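Putative modulator of DNA gyrase (PDB 1VPB) probably acts as a metallopeptidase of the U62 (PmbA/TldD) family, although it was named for a putative role in modulating DNA gyrase. Local coordinates at residues I264-G269 against K275-L280; E317-F322 against D343-G348. All coordinates share one frame; numbering follows the deposited sequence. Where two conformers were deposited one is given.

Overall arrangement
Contacts 1 and 2 follow one another along the chain: the pairing of 264-269 with 275-280 is complete before 317-322 begins the second. Their centres are about 14 Å apart, each about 17 Å from the centre of the chain, and all four segments belong to the C-terminal family region. Contact 1 joins the end of helix 256-265 to the loop that follows helix 269-273; contact 2 sets strand 319-323, of a five-stranded mixed sheet, against the loop leading to strand 352-354. In the given conformer of I321, L267 CD1 comes within 3.8 Å of I321 CG2, so the two contacts adjoin.

Contact 1. Residues I264-G269 against K275-L280; sequences ISALNG and KNSFLL
An ST turn at S277, facing the end of helix 256-265, illustrates how a serine hydroxyl can join two loops at once. Its OG donates to A266 O at 2.6 Å, in the plane of that carbonyl and on a lone pair, with a C=O...donor angle of 123°. The same oxygen accepts the backbone N-H of L279 over 3.1 Å through a bent N-H...O bond, which is the bond that defines the ST turn. The torsion at S277 turns OG anti to the backbone N (chi1 166°), putting it beside the carbonyl carbon and within range of both partners. With one bond given and one received, this buried hydroxyl is tied to both segments.

Around this polar link the packing is apolar and centres on A266, the residue most covered here. Its CB rests over one face of the F278 ring, displaced toward the rim, in a CH-pi contact 4.1 Å from the ring centroid and 22° off the normal. The methyl also lies against L279 CG at 3.8 Å. Further along, L267 CD2 approaches L279 CD1 to 3.6 Å, the two leucine side chains running at a slant to each other. L416 and I417 of helix 416-421 also touch F278, while Y330 and F331 pack on L267 and the hydroxyl of Y330 bonds to L279 O.

The intervening short helix 269-273 ends in a Schellman motif with K275 as its C-prime residue. The chain can therefore come back past A266, where a type I turn from S265 to N268 meets another from S277 to L280: two helices in sequence, 256-265 and 269-273, whose following loop folds back on the first through an ST turn.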
loop_
_atom_site.group_PDB
_atom_site.type_symbol
_atom_site.label_atom_id
_atom_site.label_comp_id
_atom_site.label_asym_id
_atom_site.label_seq_id
_atom_site.Cartn_x
_atom_site.Cartn_y
_atom_site.Cartn_z
ATOM N N ILE A 264 6.804 -18.452 -9.639
ATOM C CA ILE A 264 8.082 -17.796 -9.363
ATOM C C ILE A 264 8.231 -17.509 -7.864
ATOM O O ILE A 264 9.301 -17.678 -7.319
ATOM C CB ILE A 264 8.173 -16.514 -10.163
ATOM C CG1 ILE A 264 8.051 -16.858 -11.665
ATOM C CG2 ILE A 264 9.467 -15.747 -9.877
ATOM C CD1 ILE A 264 9.002 -17.823 -12.173
ATOM N N SER A 265 7.144 -17.154 -7.201
ATOM C CA SER A 265 7.187 -16.941 -5.740
ATOM C C SER A 265 7.623 -18.200 -5.010
ATOM O O SER A 265 8.385 -18.145 -4.043
ATOM C CB SER A 265 5.831 -16.475 -5.232
ATOM O OG SER A 265 5.463 -15.216 -5.756
ATOM N N ALA A 266 7.175 -19.351 -5.501
ATOM C CA ALA A 266 7.482 -20.633 -4.913
ATOM C C ALA A 266 8.945 -21.014 -5.035
ATOM O O ALA A 266 9.427 -21.936 -4.398
ATOM C CB ALA A 266 6.594 -21.705 -5.502
ATOM N N LEU A 267 9.670 -20.341 -5.930
ATOM C CA LEU A 267 11.063 -20.585 -6.068
ATOM C C LEU A 267 11.939 -19.764 -5.136
ATOM O O LEU A 267 13.163 -19.874 -5.161
ATOM C CB LEU A 267 11.446 -20.308 -7.526
ATOM C CG LEU A 267 10.738 -21.143 -8.593
ATOM C CD1 LEU A 267 11.303 -20.680 -9.962
ATOM C CD2 LEU A 267 10.987 -22.569 -8.348
ATOM N N ASN A 268 11.321 -18.911 -4.363
ATOM C CA ASN A 268 12.094 -18.040 -3.468
ATOM C C ASN A 268 12.662 -18.821 -2.290
ATOM O O ASN A 268 11.938 -19.585 -1.624
ATOM C CB ASN A 268 11.221 -16.945 -2.929
ATOM C CG ASN A 268 11.003 -15.823 -3.914
ATOM O OD1 ASN A 268 11.925 -15.471 -4.701
ATOM N ND2 ASN A 268 9.790 -15.204 -3.868
ATOM N N GLY A 269 13.906 -18.536 -1.973
ATOM C CA GLY A 269 14.638 -19.251 -0.920
ATOM C C GLY A 269 13.911 -19.137 0.414
ATOM O O GLY A 269 13.892 -20.114 1.199
ATOM N N LYS A 275 9.286 -23.760 4.477
ATOM C CA LYS A 275 8.431 -24.878 4.099
ATOM C C LYS A 275 7.019 -24.428 3.728
ATOM O O LYS A 275 5.995 -25.040 4.092
ATOM C CB LYS A 275 8.485 -25.991 5.157
ATOM C CG LYS A 275 9.813 -26.726 5.016
ATOM C CD LYS A 275 10.257 -27.540 6.206
ATOM C CE LYS A 275 11.549 -28.282 5.826
ATOM N NZ LYS A 275 12.246 -28.856 7.016
ATOM N N ASN A 276 6.989 -23.343 2.964
ATOM C CA ASN A 276 5.785 -22.750 2.404
ATOM C C ASN A 276 5.918 -22.547 0.874
ATOM O O ASN A 276 5.704 -21.441 0.356
ATOM C CB ASN A 276 5.531 -21.397 3.057
ATOM C CG ASN A 276 4.089 -20.912 2.860
ATOM O OD1 ASN A 276 3.192 -21.702 2.641
ATOM N ND2 ASN A 276 3.888 -19.601 2.894
ATOM N N SER A 277 6.211 -23.642 0.197
ATOM C CA SER A 277 6.374 -23.623 -1.246
ATOM C C SER A 277 5.969 -24.920 -1.828
ATOM O O SER A 277 6.498 -25.981 -1.481
ATOM C CB SER A 277 7.816 -23.307 -1.643
ATOM O OG SER A 277 7.987 -23.632 -3.030
ATOM N N PHE A 278 5.010 -24.873 -2.740
ATOM C CA PHE A 278 4.568 -26.100 -3.412
ATOM C C PHE A 278 5.578 -26.646 -4.427
ATOM O O PHE A 278 5.345 -27.708 -5.039
ATOM C CB PHE A 278 3.209 -25.890 -4.084
ATOM C CG PHE A 278 3.184 -24.833 -5.179
ATOM C CD1 PHE A 278 2.904 -23.506 -4.883
ATOM C CD2 PHE A 278 3.391 -25.178 -6.534
ATOM C CE1 PHE A 278 2.849 -22.516 -5.887
ATOM C CE2 PHE A 278 3.373 -24.169 -7.533
ATOM C CZ PHE A 278 3.089 -22.870 -7.216
ATOM N N LEU A 279 6.658 -25.888 -4.644
ATOM C CA LEU A 279 7.770 -26.356 -5.458
ATOM C C LEU A 279 8.974 -26.873 -4.659
ATOM O O LEU A 279 9.990 -27.229 -5.221
ATOM C CB LEU A 279 8.199 -25.247 -6.425
ATOM C CG LEU A 279 7.069 -24.894 -7.425
ATOM C CD1 LEU A 279 7.608 -23.878 -8.428
ATOM C CD2 LEU A 279 6.600 -26.097 -8.132
ATOM N N LEU A 280 8.814 -27.011 -3.342
ATOM C CA LEU A 280 9.875 -27.568 -2.522
ATOM C C LEU A 280 10.063 -28.990 -3.004
ATOM O O LEU A 280 9.072 -29.675 -3.321
ATOM C CB LEU A 280 9.430 -27.574 -1.064
ATOM C CG LEU A 280 10.425 -28.088 -0.030
ATOM C CD1 LEU A 280 11.572 -27.119 0.164
ATOM C CD2 LEU A 280 9.636 -28.330 1.269
#

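Contact 2. Residues E317-F322 against D343-G348; sequences ERRSIF and DPTISG
R319, T345 and I346 carry this contact between a beta strand and a loop, in which the flat end of an arginine lies against a neighbouring stretch of chain. R319 belongs to strand 319-323 of a mixed sheet, just before the classic beta bulge in which I321 and F322 face L294. Its chain runs extended from CG to NE and carries the guanidinium across to the loop after helix 334-340.

There T345 CB sits over one face of the group, toward its rim and 3.8 Å from NH2, with the backbone N of I346 over that same face. The CG2 branch of I346 meets NH1 at 3.7 Å. On the opposite face lies the carboxylate of E317, whose OE2 is 3.9 Å from R319 NH2: a long salt bridge, well out of the guanidinium plane, that is likely to act through charge alone. T345 turns its own hydroxyl to other partners, Y330 O and the backbone N of I332, which tie T345 to the loop at Y330-I332.

A leucine in place of R319 would probably leave the E317 carboxylate without this cationic mate and take away the N-H that the water at NH1 accepts. That water lies at the guanidinium edge, in plane, accepting from R319 NH1 at 2.9 Å and lying 3.0 Å from T345 O, to which it can donate.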
loop_
_atom_site.group_PDB
_atom_site.type_symbol
_atom_site.label_atom_id
_atom_site.label_comp_id
_atom_site.label_asym_id
_atom_site.label_seq_id
_atom_site.Cartn_x
_atom_site.Cartn_y
_atom_site.Cartn_z
ATOM N N GLU A 317 23.561 -14.051 -13.519
ATOM C CA GLU A 317 23.944 -14.984 -14.564
ATOM C C GLU A 317 22.661 -15.366 -15.267
ATOM O O GLU A 317 21.599 -15.516 -14.657
ATOM C CB GLU A 317 24.475 -16.291 -13.937
ATOM C CG GLU A 317 25.697 -16.106 -13.088
ATOM C CD GLU A 317 26.134 -17.435 -12.477
ATOM O OE1 GLU A 317 25.811 -18.525 -13.008
ATOM O OE2 GLU A 317 26.759 -17.381 -11.432
ATOM N N ARG A 318 22.782 -15.641 -16.571
ATOM C CA ARG A 318 21.722 -16.370 -17.261
ATOM C C ARG A 318 21.468 -17.704 -16.645
ATOM O O ARG A 318 22.419 -18.437 -16.345
ATOM C CB ARG A 318 22.113 -16.567 -18.723
ATOM C CG ARG A 318 22.155 -15.316 -19.500
ATOM C CD ARG A 318 22.180 -15.508 -21.093
ATOM N NE ARG A 318 21.348 -16.664 -21.453
ATOM C CZ ARG A 318 20.518 -16.775 -22.469
ATOM N NH1 ARG A 318 20.332 -15.784 -23.342
ATOM N NH2 ARG A 318 19.828 -17.904 -22.596
ATOM N N ARG A 319 20.194 -18.049 -16.436
ATOM C CA ARG A 319 19.836 -19.351 -15.911
ATOM C C ARG A 319 18.583 -19.896 -16.598
ATOM O O ARG A 319 17.663 -19.163 -16.924
ATOM C CB ARG A 319 19.491 -19.275 -14.420
ATOM C CG ARG A 319 20.714 -19.220 -13.495
ATOM C CD ARG A 319 20.384 -19.359 -12.016
ATOM N NE ARG A 319 21.585 -19.376 -11.196
ATOM C CZ ARG A 319 22.237 -18.293 -10.763
ATOM N NH1 ARG A 319 21.808 -17.076 -11.059
ATOM N NH2 ARG A 319 23.326 -18.436 -10.030
ATOM N N SER A 320 18.581 -21.207 -16.742
ATOM C CA SER A 320 17.414 -21.968 -17.085
ATOM C C SER A 320 16.554 -22.080 -15.814
ATOM O O SER A 320 16.994 -22.617 -14.813
ATOM C CB SER A 320 17.815 -23.375 -17.504
ATOM O OG SER A 320 16.656 -24.127 -17.733
ATOM N N ILE A 321 15.327 -21.595 -15.898
ATOM C CA ILE A 321 14.351 -21.818 -14.822
ATOM C C ILE A 321 13.571 -23.081 -15.114
ATOM O O ILE A 321 13.607 -24.026 -14.295
ATOM C CB ILE A 321 13.431 -20.618 -14.642
ATOM C CG1 ILE A 321 14.271 -19.421 -14.190
ATOM C CG2 ILE A 321 12.330 -20.950 -13.603
ATOM C CD1 ILE A 321 13.572 -18.121 -14.241
ATOM N N PHE A 322 12.930 -23.126 -16.287
ATOM C CA PHE A 322 12.343 -24.368 -16.795
ATOM C C PHE A 322 12.924 -24.654 -18.180
ATOM O O PHE A 322 12.993 -23.738 -19.024
ATOM C CB PHE A 322 10.836 -24.221 -16.958
ATOM C CG PHE A 322 10.084 -24.203 -15.674
ATOM C CD1 PHE A 322 9.729 -25.390 -15.071
ATOM C CD2 PHE A 322 9.680 -23.003 -15.105
ATOM C CE1 PHE A 322 9.004 -25.394 -13.893
ATOM C CE2 PHE A 322 9.003 -22.992 -13.896
ATOM C CZ PHE A 322 8.662 -24.202 -13.300
ATOM N N ASP A 343 23.594 -24.407 -1.673
ATOM C CA ASP A 343 24.331 -23.371 -2.371
ATOM C C ASP A 343 23.395 -22.231 -2.758
ATOM O O ASP A 343 22.277 -22.466 -3.246
ATOM C CB ASP A 343 24.907 -23.900 -3.665
ATOM C CG ASP A 343 26.007 -24.925 -3.458
ATOM O OD1 ASP A 343 26.694 -24.882 -2.424
ATOM O OD2 ASP A 343 26.241 -25.793 -4.326
ATOM N N PRO A 344 23.861 -21.001 -2.568
ATOM C CA PRO A 344 23.109 -19.840 -2.984
ATOM C C PRO A 344 23.188 -19.708 -4.502
ATOM O O PRO A 344 24.151 -20.174 -5.124
ATOM C CB PRO A 344 23.861 -18.662 -2.316
ATOM C CG PRO A 344 25.248 -19.171 -2.132
ATOM C CD PRO A 344 25.167 -20.640 -1.993
ATOM N N THR A 345 22.202 -19.025 -5.072
ATOM C CA THR A 345 22.147 -18.711 -6.492
ATOM C C THR A 345 22.132 -17.218 -6.773
ATOM O O THR A 345 23.176 -16.601 -7.051
ATOM C CB THR A 345 20.968 -19.504 -7.191
ATOM O OG1 THR A 345 19.683 -19.216 -6.568
ATOM C CG2 THR A 345 21.161 -20.951 -7.050
ATOM N N ILE A 346 20.961 -16.616 -6.665
ATOM C CA ILE A 346 20.780 -15.203 -6.732
ATOM C C ILE A 346 19.474 -14.960 -5.981
ATOM O O ILE A 346 18.627 -15.836 -5.940
ATOM C CB ILE A 346 20.722 -14.697 -8.214
ATOM C CG1 ILE A 346 20.832 -13.147 -8.315
ATOM C CG2 ILE A 346 19.492 -15.193 -8.913
ATOM C CD1 ILE A 346 22.198 -12.625 -8.169
ATOM N N SER A 347 19.309 -13.769 -5.452
ATOM C CA SER A 347 18.150 -13.457 -4.583
ATOM C C SER A 347 16.819 -13.437 -5.312
ATOM O O SER A 347 15.738 -13.662 -4.738
ATOM C CB SER A 347 18.383 -12.141 -3.882
ATOM O OG SER A 347 18.449 -11.104 -4.813
ATOM N N GLY A 348 16.854 -13.194 -6.615
ATOM C CA GLY A 348 15.612 -13.199 -7.403
ATOM C C GLY A 348 15.915 -13.067 -8.894
ATOM O O GLY A 348 17.061 -12.749 -9.294
HETATM O O HOH W 1 23.956 -15.578 -9.728
#